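Local coordinates for protein mitochondrial import inner membrane translocase subunit TIM21 (Saccharomyces cerevisiae, PDB 2CIU) that helps translocate presequence-carrying proteins across the mitochondrial inner membrane as part of the TIM23 complex, which it keeps close to the TOM complex through its intermembrane-space domain, at residues D23-S26 and D31-I34; E45-T48 and T53-R56; M74-E79 and A85-E90; K92-K95 and P100-I103; N104-V107 and K113-Y116. One frame throughout, in Å; residues are numbered along the deposited sequence.

Contact 1: D23-S26 and D31-I34; sequences DIRS and DDGI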
loop_
_atom_site.group_PDB
_atom_site.type_symbol
_atom_site.label_atom_id
_atom_site.label_comp_id
_atom_site.label_asym_id
_atom_site.label_seq_id
_atom_site.Cartn_x
_atom_site.Cartn_y
_atom_site.Cartn_z
ATOM N N ASP A 23 -7.511 4.441 11.183
ATOM C CA ASP A 23 -8.430 3.373 10.797
ATOM C C ASP A 23 -7.692 2.096 10.424
ATOM O O ASP A 23 -8.117 1.006 10.800
ATOM C CB ASP A 23 -9.310 3.804 9.620
ATOM C CG ASP A 23 -10.409 4.770 10.030
ATOM O OD1 ASP A 23 -10.967 4.609 11.136
ATOM O OD2 ASP A 23 -10.732 5.679 9.239
ATOM N N ILE A 24 -6.595 2.229 9.684
ATOM C CA ILE A 24 -5.819 1.060 9.276
ATOM C C ILE A 24 -5.192 0.390 10.496
ATOM O O ILE A 24 -5.184 -0.843 10.606
ATOM C CB ILE A 24 -4.694 1.427 8.280
ATOM C CG1 ILE A 24 -5.295 1.997 6.989
ATOM C CG2 ILE A 24 -3.860 0.188 7.967
ATOM C CD1 ILE A 24 -6.221 1.039 6.289
ATOM N N ARG A 25 -4.677 1.197 11.420
ATOM C CA ARG A 25 -4.077 0.627 12.620
ATOM C C ARG A 25 -5.129 -0.168 13.387
ATOM O O ARG A 25 -4.827 -1.193 13.985
ATOM C CB ARG A 25 -3.493 1.725 13.515
ATOM C CG ARG A 25 -2.303 2.450 12.909
ATOM C CD ARG A 25 -1.606 3.334 13.949
ATOM N NE ARG A 25 -0.885 2.535 14.936
ATOM C CZ ARG A 25 0.337 2.046 14.758
ATOM N NH1 ARG A 25 0.995 2.272 13.628
ATOM N NH2 ARG A 25 0.908 1.321 15.713
ATOM N N SER A 26 -6.371 0.306 13.356
ATOM C CA SER A 26 -7.454 -0.383 14.037
ATOM C C SER A 26 -7.759 -1.703 13.334
ATOM O O SER A 26 -8.000 -2.714 13.989
ATOM C CB SER A 26 -8.707 0.498 14.064
ATOM O OG SER A 26 -9.762 -0.143 14.757
ATOM N N ASP A 31 -1.460 -2.971 18.886
ATOM C CA ASP A 31 -1.377 -2.900 20.338
ATOM C C ASP A 31 -0.919 -1.462 20.603
ATOM O O ASP A 31 0.256 -1.217 20.851
ATOM C CB ASP A 31 -0.321 -3.897 20.829
ATOM C CG ASP A 31 -0.251 -3.989 22.340
ATOM O OD1 ASP A 31 -0.988 -3.250 23.022
ATOM O OD2 ASP A 31 0.548 -4.808 22.839
ATOM N N ASP A 32 -1.847 -0.515 20.519
ATOM C CA ASP A 32 -1.522 0.895 20.740
ATOM C C ASP A 32 -2.067 1.320 22.091
ATOM O O ASP A 32 -3.263 1.245 22.341
ATOM C CB ASP A 32 -2.139 1.789 19.659
ATOM C CG ASP A 32 -1.574 1.521 18.277
ATOM O OD1 ASP A 32 -0.489 0.916 18.166
ATOM O OD2 ASP A 32 -2.225 1.940 17.293
ATOM N N GLY A 33 -1.185 1.777 22.965
ATOM C CA GLY A 33 -1.652 2.179 24.273
ATOM C C GLY A 33 -0.891 3.349 24.842
ATOM O O GLY A 33 -0.100 4.000 24.160
ATOM N N ILE A 34 -1.144 3.597 26.119
ATOM C CA ILE A 34 -0.517 4.691 26.829
ATOM C C ILE A 34 1.006 4.566 26.910
ATOM O O ILE A 34 1.700 5.560 27.128
ATOM C CB ILE A 34 -1.130 4.803 28.243
ATOM C CG1 ILE A 34 -0.862 6.195 28.810
ATOM C CG2 ILE A 34 -0.579 3.711 29.149
ATOM C CD1 ILE A 34 -1.667 6.487 30.054
#

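Contact 2: E45-T48 and T53-R56; sequences ELIT and TRNR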
loop_
_atom_site.group_PDB
_atom_site.type_symbol
_atom_site.label_atom_id
_atom_site.label_comp_id
_atom_site.label_asym_id
_atom_site.label_seq_id
_atom_site.Cartn_x
_atom_site.Cartn_y
_atom_site.Cartn_z
ATOM N N GLU A 45 5.690 -7.921 -1.456
ATOM C CA GLU A 45 4.614 -8.873 -1.672
ATOM C C GLU A 45 4.978 -10.311 -1.298
ATOM O O GLU A 45 6.018 -10.826 -1.706
ATOM C CB GLU A 45 4.210 -8.786 -3.144
ATOM C CG GLU A 45 3.087 -9.668 -3.583
ATOM C CD GLU A 45 2.664 -9.327 -4.995
ATOM O OE1 GLU A 45 3.557 -9.088 -5.835
ATOM O OE2 GLU A 45 1.449 -9.300 -5.265
ATOM N N LEU A 46 4.109 -10.952 -0.525
ATOM C CA LEU A 46 4.326 -12.332 -0.110
ATOM C C LEU A 46 3.981 -13.271 -1.248
ATOM O O LEU A 46 2.892 -13.186 -1.822
ATOM C CB LEU A 46 3.463 -12.681 1.103
ATOM C CG LEU A 46 3.859 -11.958 2.392
ATOM C CD1 LEU A 46 2.861 -12.297 3.495
ATOM C CD2 LEU A 46 5.273 -12.367 2.796
ATOM N N ILE A 47 4.917 -14.151 -1.575
ATOM C CA ILE A 47 4.709 -15.122 -2.639
ATOM C C ILE A 47 5.004 -16.503 -2.073
ATOM O O ILE A 47 5.725 -16.651 -1.078
ATOM C CB ILE A 47 5.620 -14.828 -3.853
ATOM C CG1 ILE A 47 7.089 -14.811 -3.424
ATOM C CG2 ILE A 47 5.243 -13.469 -4.461
ATOM C CD1 ILE A 47 8.068 -14.668 -4.583
ATOM N N THR A 48 4.443 -17.521 -2.699
ATOM C CA THR A 48 4.647 -18.873 -2.212
ATOM C C THR A 48 4.653 -19.873 -3.352
ATOM O O THR A 48 4.058 -19.630 -4.403
ATOM C CB THR A 48 3.527 -19.255 -1.229
ATOM O OG1 THR A 48 3.695 -20.609 -0.797
ATOM C CG2 THR A 48 2.169 -19.114 -1.899
ATOM N N THR A 53 6.438 -19.582 2.342
ATOM C CA THR A 53 6.166 -18.213 1.948
ATOM C C THR A 53 7.351 -17.289 2.209
ATOM O O THR A 53 8.127 -17.513 3.135
ATOM C CB THR A 53 4.945 -17.686 2.716
ATOM O OG1 THR A 53 3.826 -18.546 2.455
ATOM C CG2 THR A 53 4.607 -16.258 2.287
ATOM N N ARG A 54 7.491 -16.269 1.371
ATOM C CA ARG A 54 8.562 -15.290 1.525
ATOM C C ARG A 54 8.171 -13.983 0.855
ATOM O O ARG A 54 7.288 -13.964 -0.010
ATOM C CB ARG A 54 9.872 -15.807 0.925
ATOM C CG ARG A 54 9.854 -16.047 -0.577
ATOM C CD ARG A 54 9.230 -17.390 -0.920
ATOM N NE ARG A 54 10.033 -18.093 -1.917
ATOM C CZ ARG A 54 9.831 -19.349 -2.300
ATOM N NH1 ARG A 54 8.843 -20.061 -1.774
ATOM N NH2 ARG A 54 10.626 -19.897 -3.209
ATOM N N ASN A 55 8.796 -12.883 1.267
ATOM C CA ASN A 55 8.488 -11.601 0.645
ATOM C C ASN A 55 9.402 -11.329 -0.540
ATOM O O ASN A 55 10.601 -11.613 -0.496
ATOM C CB ASN A 55 8.614 -10.447 1.647
ATOM C CG ASN A 55 9.938 -10.446 2.371
ATOM O OD1 ASN A 55 10.185 -11.291 3.226
ATOM N ND2 ASN A 55 10.806 -9.497 2.030
ATOM N N ARG A 56 8.815 -10.805 -1.610
ATOM C CA ARG A 56 9.569 -10.430 -2.796
ATOM C C ARG A 56 10.206 -9.091 -2.467
ATOM O O ARG A 56 9.801 -8.409 -1.519
ATOM C CB ARG A 56 8.637 -10.182 -3.991
ATOM C CG ARG A 56 8.135 -11.390 -4.739
ATOM C CD ARG A 56 7.238 -10.933 -5.890
ATOM N NE ARG A 56 6.772 -12.048 -6.715
ATOM C CZ ARG A 56 5.902 -11.929 -7.713
ATOM N NH1 ARG A 56 5.394 -10.742 -8.018
ATOM N NH2 ARG A 56 5.537 -13.000 -8.406
HETATM O O HOH W 1 3.789 -21.390 2.057
#

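Contact 3: M74-E79 and A85-E90; sequences MRFHVE and ALVHLE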
loop_
_atom_site.group_PDB
_atom_site.type_symbol
_atom_site.label_atom_id
_atom_site.label_comp_id
_atom_site.label_asym_id
_atom_site.label_seq_id
_atom_site.Cartn_x
_atom_site.Cartn_y
_atom_site.Cartn_z
ATOM N N MET A 74 2.419 -1.026 -7.279
ATOM C CA MET A 74 3.252 -1.610 -6.244
ATOM C C MET A 74 2.397 -2.253 -5.172
ATOM O O MET A 74 1.386 -1.684 -4.745
ATOM C CB MET A 74 4.131 -0.534 -5.605
ATOM C CG MET A 74 4.981 -1.059 -4.444
ATOM S SD MET A 74 5.996 0.248 -3.670
ATOM C CE MET A 74 7.373 0.257 -4.768
ATOM N N ARG A 75 2.794 -3.448 -4.754
ATOM C CA ARG A 75 2.089 -4.133 -3.689
ATOM C C ARG A 75 3.084 -4.472 -2.595
ATOM O O ARG A 75 4.216 -4.852 -2.872
ATOM C CB ARG A 75 1.411 -5.405 -4.204
ATOM C CG ARG A 75 0.217 -5.043 -5.048
ATOM C CD ARG A 75 -0.619 -6.210 -5.463
ATOM N NE ARG A 75 -1.813 -5.685 -6.114
ATOM C CZ ARG A 75 -2.759 -6.425 -6.675
ATOM N NH1 ARG A 75 -2.665 -7.748 -6.677
ATOM N NH2 ARG A 75 -3.802 -5.828 -7.234
ATOM N N PHE A 76 2.663 -4.295 -1.349
ATOM C CA PHE A 76 3.524 -4.639 -0.223
ATOM C C PHE A 76 2.645 -4.953 0.974
ATOM O O PHE A 76 1.427 -4.812 0.913
ATOM C CB PHE A 76 4.530 -3.507 0.087
ATOM C CG PHE A 76 3.902 -2.209 0.501
ATOM C CD1 PHE A 76 3.576 -1.963 1.837
ATOM C CD2 PHE A 76 3.653 -1.217 -0.442
ATOM C CE1 PHE A 76 3.017 -0.743 2.218
ATOM C CE2 PHE A 76 3.095 0.000 -0.068
ATOM C CZ PHE A 76 2.777 0.243 1.265
ATOM N N HIS A 77 3.249 -5.408 2.064
ATOM C CA HIS A 77 2.466 -5.744 3.230
ATOM C C HIS A 77 2.894 -4.957 4.438
ATOM O O HIS A 77 4.022 -4.484 4.501
ATOM C CB HIS A 77 2.622 -7.223 3.591
ATOM C CG HIS A 77 2.041 -8.166 2.583
ATOM N ND1 HIS A 77 2.759 -8.656 1.514
ATOM C CD2 HIS A 77 0.810 -8.721 2.496
ATOM C CE1 HIS A 77 1.993 -9.478 0.814
ATOM N NE2 HIS A 77 0.808 -9.535 1.391
ATOM N N VAL A 78 1.968 -4.838 5.385
ATOM C CA VAL A 78 2.220 -4.187 6.666
ATOM C C VAL A 78 1.680 -5.204 7.661
ATOM O O VAL A 78 0.531 -5.650 7.562
ATOM C CB VAL A 78 1.493 -2.834 6.805
ATOM C CG1 VAL A 78 1.692 -2.283 8.224
ATOM C CG2 VAL A 78 2.055 -1.838 5.785
ATOM N N GLU A 79 2.522 -5.587 8.614
ATOM C CA GLU A 79 2.162 -6.611 9.578
ATOM C C GLU A 79 2.205 -6.178 11.035
ATOM O O GLU A 79 3.170 -5.548 11.464
ATOM C CB GLU A 79 3.102 -7.810 9.406
ATOM C CG GLU A 79 2.874 -8.916 10.439
ATOM C CD GLU A 79 3.851 -10.070 10.334
ATOM O OE1 GLU A 79 3.791 -10.965 11.200
ATOM O OE2 GLU A 79 4.679 -10.104 9.400
ATOM N N ALA A 85 -1.671 -6.962 6.410
ATOM C CA ALA A 85 -2.449 -6.256 5.401
ATOM C C ALA A 85 -1.698 -6.293 4.080
ATOM O O ALA A 85 -0.472 -6.364 4.056
ATOM C CB ALA A 85 -2.668 -4.795 5.823
ATOM N N LEU A 86 -2.450 -6.288 2.981
ATOM C CA LEU A 86 -1.860 -6.210 1.657
ATOM C C LEU A 86 -2.200 -4.800 1.200
ATOM O O LEU A 86 -3.353 -4.393 1.259
ATOM C CB LEU A 86 -2.489 -7.234 0.703
ATOM C CG LEU A 86 -2.074 -7.099 -0.771
ATOM C CD1 LEU A 86 -0.565 -7.163 -0.935
ATOM C CD2 LEU A 86 -2.718 -8.223 -1.547
ATOM N N VAL A 87 -1.196 -4.048 0.769
ATOM C CA VAL A 87 -1.394 -2.675 0.316
ATOM C C VAL A 87 -1.157 -2.632 -1.182
ATOM O O VAL A 87 -0.176 -3.187 -1.675
ATOM C CB VAL A 87 -0.391 -1.704 0.999
ATOM C CG1 VAL A 87 -0.634 -0.272 0.546
ATOM C CG2 VAL A 87 -0.525 -1.809 2.518
ATOM N N HIS A 88 -2.075 -1.995 -1.903
ATOM C CA HIS A 88 -1.953 -1.859 -3.348
ATOM C C HIS A 88 -1.853 -0.371 -3.653
ATOM O O HIS A 88 -2.649 0.419 -3.157
ATOM C CB HIS A 88 -3.198 -2.421 -4.042
ATOM C CG HIS A 88 -3.283 -2.058 -5.492
ATOM N ND1 HIS A 88 -2.678 -2.799 -6.483
ATOM C CD2 HIS A 88 -3.847 -0.993 -6.108
ATOM C CE1 HIS A 88 -2.863 -2.204 -7.648
ATOM N NE2 HIS A 88 -3.569 -1.107 -7.448
ATOM N N LEU A 89 -0.877 -0.004 -4.474
ATOM C CA LEU A 89 -0.663 1.379 -4.858
ATOM C C LEU A 89 -0.475 1.518 -6.360
ATOM O O LEU A 89 0.211 0.708 -6.984
ATOM C CB LEU A 89 0.595 1.923 -4.151
ATOM C CG LEU A 89 1.137 3.292 -4.567
ATOM C CD1 LEU A 89 0.138 4.377 -4.192
ATOM C CD2 LEU A 89 2.493 3.541 -3.878
ATOM N N GLU A 90 -1.129 2.529 -6.924
ATOM C CA GLU A 90 -0.993 2.884 -8.329
ATOM C C GLU A 90 -0.537 4.341 -8.328
ATOM O O GLU A 90 -1.174 5.190 -7.703
ATOM C CB GLU A 90 -2.327 2.796 -9.070
ATOM C CG GLU A 90 -2.156 3.078 -10.564
ATOM C CD GLU A 90 -3.478 3.142 -11.312
ATOM O OE1 GLU A 90 -4.485 2.622 -10.796
ATOM O OE2 GLU A 90 -3.502 3.711 -12.427
#

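Contact 4: K92-K95 and P100-I103; sequences KESK and PDFI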
loop_
_atom_site.group_PDB
_atom_site.type_symbol
_atom_site.label_atom_id
_atom_site.label_comp_id
_atom_site.label_asym_id
_atom_site.label_seq_id
_atom_site.Cartn_x
_atom_site.Cartn_y
_atom_site.Cartn_z
ATOM N N LYS A 92 1.602 7.630 -10.793
ATOM C CA LYS A 92 1.981 8.046 -12.131
ATOM C C LYS A 92 2.793 9.319 -12.048
ATOM O O LYS A 92 2.554 10.168 -11.183
ATOM C CB LYS A 92 0.744 8.259 -13.017
ATOM C CG LYS A 92 0.022 9.578 -12.856
ATOM C CD LYS A 92 -1.055 9.709 -13.937
ATOM C CE LYS A 92 -1.746 11.059 -13.893
ATOM N NZ LYS A 92 -2.792 11.176 -14.946
ATOM N N GLU A 93 3.768 9.442 -12.937
ATOM C CA GLU A 93 4.606 10.629 -12.965
ATOM C C GLU A 93 3.711 11.866 -12.998
ATOM O O GLU A 93 2.690 11.898 -13.687
ATOM C CB GLU A 93 5.499 10.599 -14.205
ATOM C CG GLU A 93 6.685 11.546 -14.152
ATOM C CD GLU A 93 7.518 11.495 -15.419
ATOM O OE1 GLU A 93 7.818 10.376 -15.891
ATOM O OE2 GLU A 93 7.879 12.570 -15.941
ATOM N N SER A 94 4.089 12.882 -12.232
ATOM C CA SER A 94 3.339 14.121 -12.179
ATOM C C SER A 94 4.014 15.094 -13.133
ATOM O O SER A 94 5.236 15.136 -13.219
ATOM C CB SER A 94 3.368 14.691 -10.756
ATOM O OG SER A 94 2.780 15.978 -10.702
ATOM N N LYS A 95 3.230 15.862 -13.875
ATOM C CA LYS A 95 3.832 16.818 -14.789
ATOM C C LYS A 95 4.085 18.121 -14.041
ATOM O O LYS A 95 4.753 19.020 -14.548
ATOM C CB LYS A 95 2.920 17.057 -15.999
ATOM N N PRO A 100 5.685 11.488 -7.742
ATOM C CA PRO A 100 4.554 11.098 -8.582
ATOM C C PRO A 100 3.225 11.177 -7.866
ATOM O O PRO A 100 3.153 11.139 -6.635
ATOM C CB PRO A 100 4.911 9.674 -8.999
ATOM C CG PRO A 100 5.678 9.168 -7.816
ATOM C CD PRO A 100 6.581 10.344 -7.505
ATOM N N ASP A 101 2.159 11.286 -8.646
ATOM C CA ASP A 101 0.827 11.343 -8.078
ATOM C C ASP A 101 0.356 9.954 -7.673
ATOM O O ASP A 101 0.622 8.974 -8.367
ATOM C CB ASP A 101 -0.171 11.907 -9.094
ATOM C CG ASP A 101 0.123 13.341 -9.467
ATOM O OD1 ASP A 101 0.330 14.158 -8.549
ATOM O OD2 ASP A 101 0.124 13.652 -10.679
ATOM N N PHE A 102 -0.316 9.862 -6.532
ATOM C CA PHE A 102 -0.872 8.587 -6.107
ATOM C C PHE A 102 -2.265 8.594 -6.734
ATOM O O PHE A 102 -3.073 9.483 -6.466
ATOM C CB PHE A 102 -0.978 8.499 -4.583
ATOM C CG PHE A 102 0.275 7.993 -3.906
ATOM C CD1 PHE A 102 1.491 7.961 -4.584
ATOM C CD2 PHE A 102 0.236 7.568 -2.585
ATOM C CE1 PHE A 102 2.649 7.510 -3.951
ATOM C CE2 PHE A 102 1.392 7.116 -1.942
ATOM C CZ PHE A 102 2.595 7.086 -2.625
ATOM N N ILE A 103 -2.521 7.608 -7.588
ATOM C CA ILE A 103 -3.788 7.486 -8.296
ATOM C C ILE A 103 -4.823 6.641 -7.555
ATOM O O ILE A 103 -6.018 6.948 -7.561
ATOM C CB ILE A 103 -3.549 6.848 -9.688
ATOM C CG1 ILE A 103 -2.628 7.737 -10.519
ATOM C CG2 ILE A 103 -4.882 6.617 -10.400
ATOM C CD1 ILE A 103 -2.233 7.126 -11.846
HETATM O O HOH W 2 0.346 16.359 -10.619
#

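Contact 5: N104-V107 and K113-Y116; sequences NMYV and KRYY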
loop_
_atom_site.group_PDB
_atom_site.type_symbol
_atom_site.label_atom_id
_atom_site.label_comp_id
_atom_site.label_asym_id
_atom_site.label_seq_id
_atom_site.Cartn_x
_atom_site.Cartn_y
_atom_site.Cartn_z
ATOM N N ASN A 104 -4.360 5.583 -6.906
ATOM C CA ASN A 104 -5.252 4.669 -6.214
ATOM C C ASN A 104 -4.425 3.987 -5.134
ATOM O O ASN A 104 -3.285 3.633 -5.373
ATOM C CB ASN A 104 -5.760 3.621 -7.226
ATOM C CG ASN A 104 -6.707 2.602 -6.615
ATOM O OD1 ASN A 104 -6.809 1.465 -7.100
ATOM N ND2 ASN A 104 -7.412 2.996 -5.565
ATOM N N MET A 105 -4.989 3.832 -3.945
ATOM C CA MET A 105 -4.271 3.145 -2.886
ATOM C C MET A 105 -5.261 2.538 -1.909
ATOM O O MET A 105 -6.130 3.227 -1.375
ATOM C CB MET A 105 -3.322 4.106 -2.168
ATOM C CG MET A 105 -2.488 3.403 -1.111
ATOM S SD MET A 105 -1.389 4.563 -0.249
ATOM C CE MET A 105 -0.186 3.432 0.319
ATOM N N TYR A 106 -5.174 1.225 -1.710
ATOM C CA TYR A 106 -6.083 0.588 -0.783
ATOM C C TYR A 106 -5.365 -0.472 0.027
ATOM O O TYR A 106 -4.248 -0.892 -0.299
ATOM C CB TYR A 106 -7.315 0.015 -1.512
ATOM C CG TYR A 106 -7.047 -1.121 -2.483
ATOM C CD1 TYR A 106 -6.833 -2.426 -2.031
ATOM C CD2 TYR A 106 -7.011 -0.882 -3.857
ATOM C CE1 TYR A 106 -6.588 -3.472 -2.929
ATOM C CE2 TYR A 106 -6.767 -1.913 -4.760
ATOM C CZ TYR A 106 -6.555 -3.198 -4.297
ATOM O OH TYR A 106 -6.276 -4.202 -5.196
ATOM N N VAL A 107 -6.015 -0.878 1.106
ATOM C CA VAL A 107 -5.451 -1.854 2.012
ATOM C C VAL A 107 -6.444 -2.944 2.285
ATOM O O VAL A 107 -7.587 -2.668 2.645
ATOM C CB VAL A 107 -5.082 -1.196 3.358
ATOM C CG1 VAL A 107 -4.461 -2.228 4.279
ATOM C CG2 VAL A 107 -4.151 -0.029 3.115
ATOM N N LYS A 113 -13.387 -4.894 5.383
ATOM C CA LYS A 113 -13.734 -4.319 4.097
ATOM C C LYS A 113 -12.509 -3.617 3.543
ATOM O O LYS A 113 -11.745 -3.002 4.297
ATOM C CB LYS A 113 -14.872 -3.307 4.258
ATOM C CG LYS A 113 -15.327 -2.686 2.947
ATOM C CD LYS A 113 -16.592 -1.873 3.146
ATOM C CE LYS A 113 -17.130 -1.378 1.811
ATOM N NZ LYS A 113 -18.402 -0.619 1.979
ATOM N N ARG A 114 -12.309 -3.720 2.230
ATOM C CA ARG A 114 -11.182 -3.061 1.590
ATOM C C ARG A 114 -11.232 -1.585 1.961
ATOM O O ARG A 114 -12.277 -0.939 1.837
ATOM C CB ARG A 114 -11.267 -3.228 0.070
ATOM C CG ARG A 114 -10.291 -2.385 -0.699
ATOM C CD ARG A 114 -10.252 -2.850 -2.145
ATOM N NE ARG A 114 -9.697 -4.198 -2.254
ATOM C CZ ARG A 114 -9.636 -4.883 -3.392
ATOM N NH1 ARG A 114 -10.114 -4.343 -4.511
ATOM N NH2 ARG A 114 -9.074 -6.079 -3.417
ATOM N N TYR A 115 -10.097 -1.049 2.405
ATOM C CA TYR A 115 -10.018 0.338 2.829
ATOM C C TYR A 115 -9.223 1.210 1.869
ATOM O O TYR A 115 -8.035 0.985 1.651
ATOM C CB TYR A 115 -9.382 0.401 4.223
ATOM C CG TYR A 115 -9.512 1.736 4.894
ATOM C CD1 TYR A 115 -10.485 1.950 5.870
ATOM C CD2 TYR A 115 -8.681 2.796 4.544
ATOM C CE1 TYR A 115 -10.625 3.193 6.477
ATOM C CE2 TYR A 115 -8.810 4.041 5.148
ATOM C CZ TYR A 115 -9.782 4.231 6.110
ATOM O OH TYR A 115 -9.907 5.468 6.695
ATOM N N TYR A 116 -9.875 2.213 1.294
ATOM C CA TYR A 116 -9.183 3.102 0.371
ATOM C C TYR A 116 -8.566 4.318 1.045
ATOM O O TYR A 116 -9.260 5.113 1.678
ATOM C CB TYR A 116 -10.143 3.580 -0.730
ATOM C CG TYR A 116 -10.368 2.556 -1.817
ATOM C CD1 TYR A 116 -9.634 2.609 -3.001
ATOM C CD2 TYR A 116 -11.272 1.508 -1.642
ATOM C CE1 TYR A 116 -9.792 1.639 -3.990
ATOM C CE2 TYR A 116 -11.439 0.528 -2.629
ATOM C CZ TYR A 116 -10.691 0.604 -3.795
ATOM O OH TYR A 116 -10.816 -0.374 -4.755
HETATM O O HOH W 3 -9.296 -0.406 -7.008
HETATM O O HOH W 4 -9.162 -4.075 4.582
#

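Contact 1: D23-S26 and D31-I34
R25, on the short helix 22-27, faces D32 in the loop that follows it, with the two backbones well apart: their CA atoms lie 8.5 Å from each other, the nearest CA pair of the two segments. The motif is a side-on, two-pronged arginine-carboxylate salt bridge, tying the helix to the loop that leads to strand 41-48 in the intermembrane-space domain. All of the area buried between the segments, 94 Å², belongs to these two residues. NE of R25 donates to OD2 of D32 at 2.8 Å, and NH2 of R25 donates to OD1 of D32 at 2.9 Å. Both bonds are almost straight, 176° at the first hydrogen, and both oxygens are met on their syn sides. The acceptors lie practically in the guanidinium plane, while the donors sit about 20° out of the carboxylate plane, in keeping with the slight tilt between the two flat groups. A bend of the arginine chain at chi3 (71°) turns the NE edge toward the loop. The rest of the guanidinium is engaged: NH1 bonds to the carbonyl of E19, and NH2 has a second acceptor in the carbonyl of E38. These bonds would fix the group's rotation and tie it to helix 6-20, through E19, as well as to the loop. On the acid, OD1 is shared, taking the backbone N-H of E38 besides NH2 of R25.

Contact 2: E45-T48 and T53-R56
I47 and R56 make the closest side-chain packing: CG2 of I47 lies 3.1 Å from NE of R56, and the two chains cross nearly at right angles. The arginine, extended from CG to NE, runs over the CG2 and CD1 methyls and ends beside E45, where NH1 of R56 and OE1 of E45 form a long salt bridge of 3.3 Å with the carboxylate and guanidinium planes almost perpendicular. With I47 cut back to an alanine, the R56 guanidinium would probably be freer to swing away from E45. Beneath, I47 and R54 form an antiparallel hydrogen-bonded pair, with I47 N to R54 O at 2.8 Å and R54 N to I47 O at 3.0 Å, and R56 N bonds to E45 O. Further out, a water joins OG1 of T48, which also takes the N-H of D50, to OG1 of T53. This is a surface beta hairpin of strands 41-48 and 53-55, whose L46 and E45 side chains touch H77 and R75 of the neighbouring strand 70-79.

Contact 3: M74-E79 and A85-E90
M74 opens a beta-hairpin pairing of strands 70-79 and 84-92 in the middle of the antiparallel sheet; its N bonds to L89 O at 2.8 Å and its O receives L89 N. R75, extended from CG to NE, reaches across a non-hydrogen-bonded pair: its NE donates to ND1 of H88 at 3.0 Å, with ND1 in the guanidinium plane and the two flat groups 71° apart. A leucine in place of H88 would probably leave R75 NE without this acceptor and its guanidinium freer to turn. F76, on the opposite face, pairs with V87 and lays its ring over V87 CB, 3.8 Å from the F76 centroid and 15° off the normal. F11, edge-to-face, and A14 of helix 6-20 also touch it. H77 is back on the R75 face, with CD1 of L86 3.6 Å above its ring plane and nearer the rim than the centre. V78 closes the register with A85, V78 N donating to A85 O at 3.2 Å from a position tilted 32° from the carbonyl plane.

Contact 4: K92-K95 and P100-I103
K92 and D101 satisfy each other's backbones: K92 N donates to D101 O at 2.9 Å, and D101 N donates to K92 O at 2.8 Å, the second bond more bent, 141° at its hydrogen. The polar link from S94 to the D101 carboxylate runs through water. That water donates to OD2 of D101 at 2.7 Å and hydrogen-bonds OG of S94. OG itself is bound chiefly by the loop, taking the backbone N-H groups of N97 and Q96, while E93 O accepts from R69 and P100 O from R13 of helix 6-20. The K92-D101 pair and the S94-water-D101 link close this beta-hairpin connection between strands 84-92 and 101-108. Beside it, packing is tight: CD1 of I103 presses on CB of K92 at 3.4 Å, the two chains crossing at about a right angle. CG of K92 lies between its backbone N and carbonyl carbon (chi1 81°), which carries the extended chain over that methyl, with CG and CD both 3.5 Å from I103 CD1.

Contact 5: N104-V107 and K113-Y116
R114, Y106 and Y116 pack by cation-pi and CH-pi contacts on one side of an antiparallel hairpin pairing between strand 101-108 and the short strand 115-116. The backbones are joined at V107 and Y115, with V107 N to Y115 O at 2.8 Å and Y115 N to V107 O at 3.0 Å; Y106 and Y116 form a non-hydrogen-bonded pair. The guanidinium of R114 lies flat on the Y106 ring, centres 3.9 Å apart and planes at 20°, with CZ off the ring axis. CD of R114 lies over the same face, 3.7 Å from the Y106 centroid; the bend at chi3 (-66°) then folds NE and the guanidinium along the ring, and a salt bridge from NE to D108 anchors the group. Y116 meets Y106 differently: CB of Y106 stands over the middle of the Y116 ring, 3.8 Å from its centroid, whereas the two rings are oblique at 51°. At the Y116 edge lies ND2 of N104, whose amide bonds to I118 O, and a water links N104 OD1 with Y116 OH. Across the sheet, M105 packs against A14, M17 and V18 of helix 6-20, while V107 and Y115 touch I24 of helix 22-27.

Contact 3 is buried, its centre about 3 Å from that of the chain, and combines main-chain pairing with apolar packing on one face and an arginine-histidine bond on the other; contacts 2 and 4 lie at the surface, about 27 Å apart between centres, where salt-bridge and water-mediated bonds supplement shorter backbone pairings. Contact 5, partly buried, shares strand 101-108 with contact 4 and meets contact 3 through H88 N to Y106 O (2.9 Å). Contact 2 touches contact 3 where strands 41-48 and 70-79 adjoin. Contact 1 has no strand pairing and is held by one salt bridge with two hydrogen bonds; D23 OD2 to Y115 OH (2.7 Å) and I24 packing set helix 22-27 against the sheet.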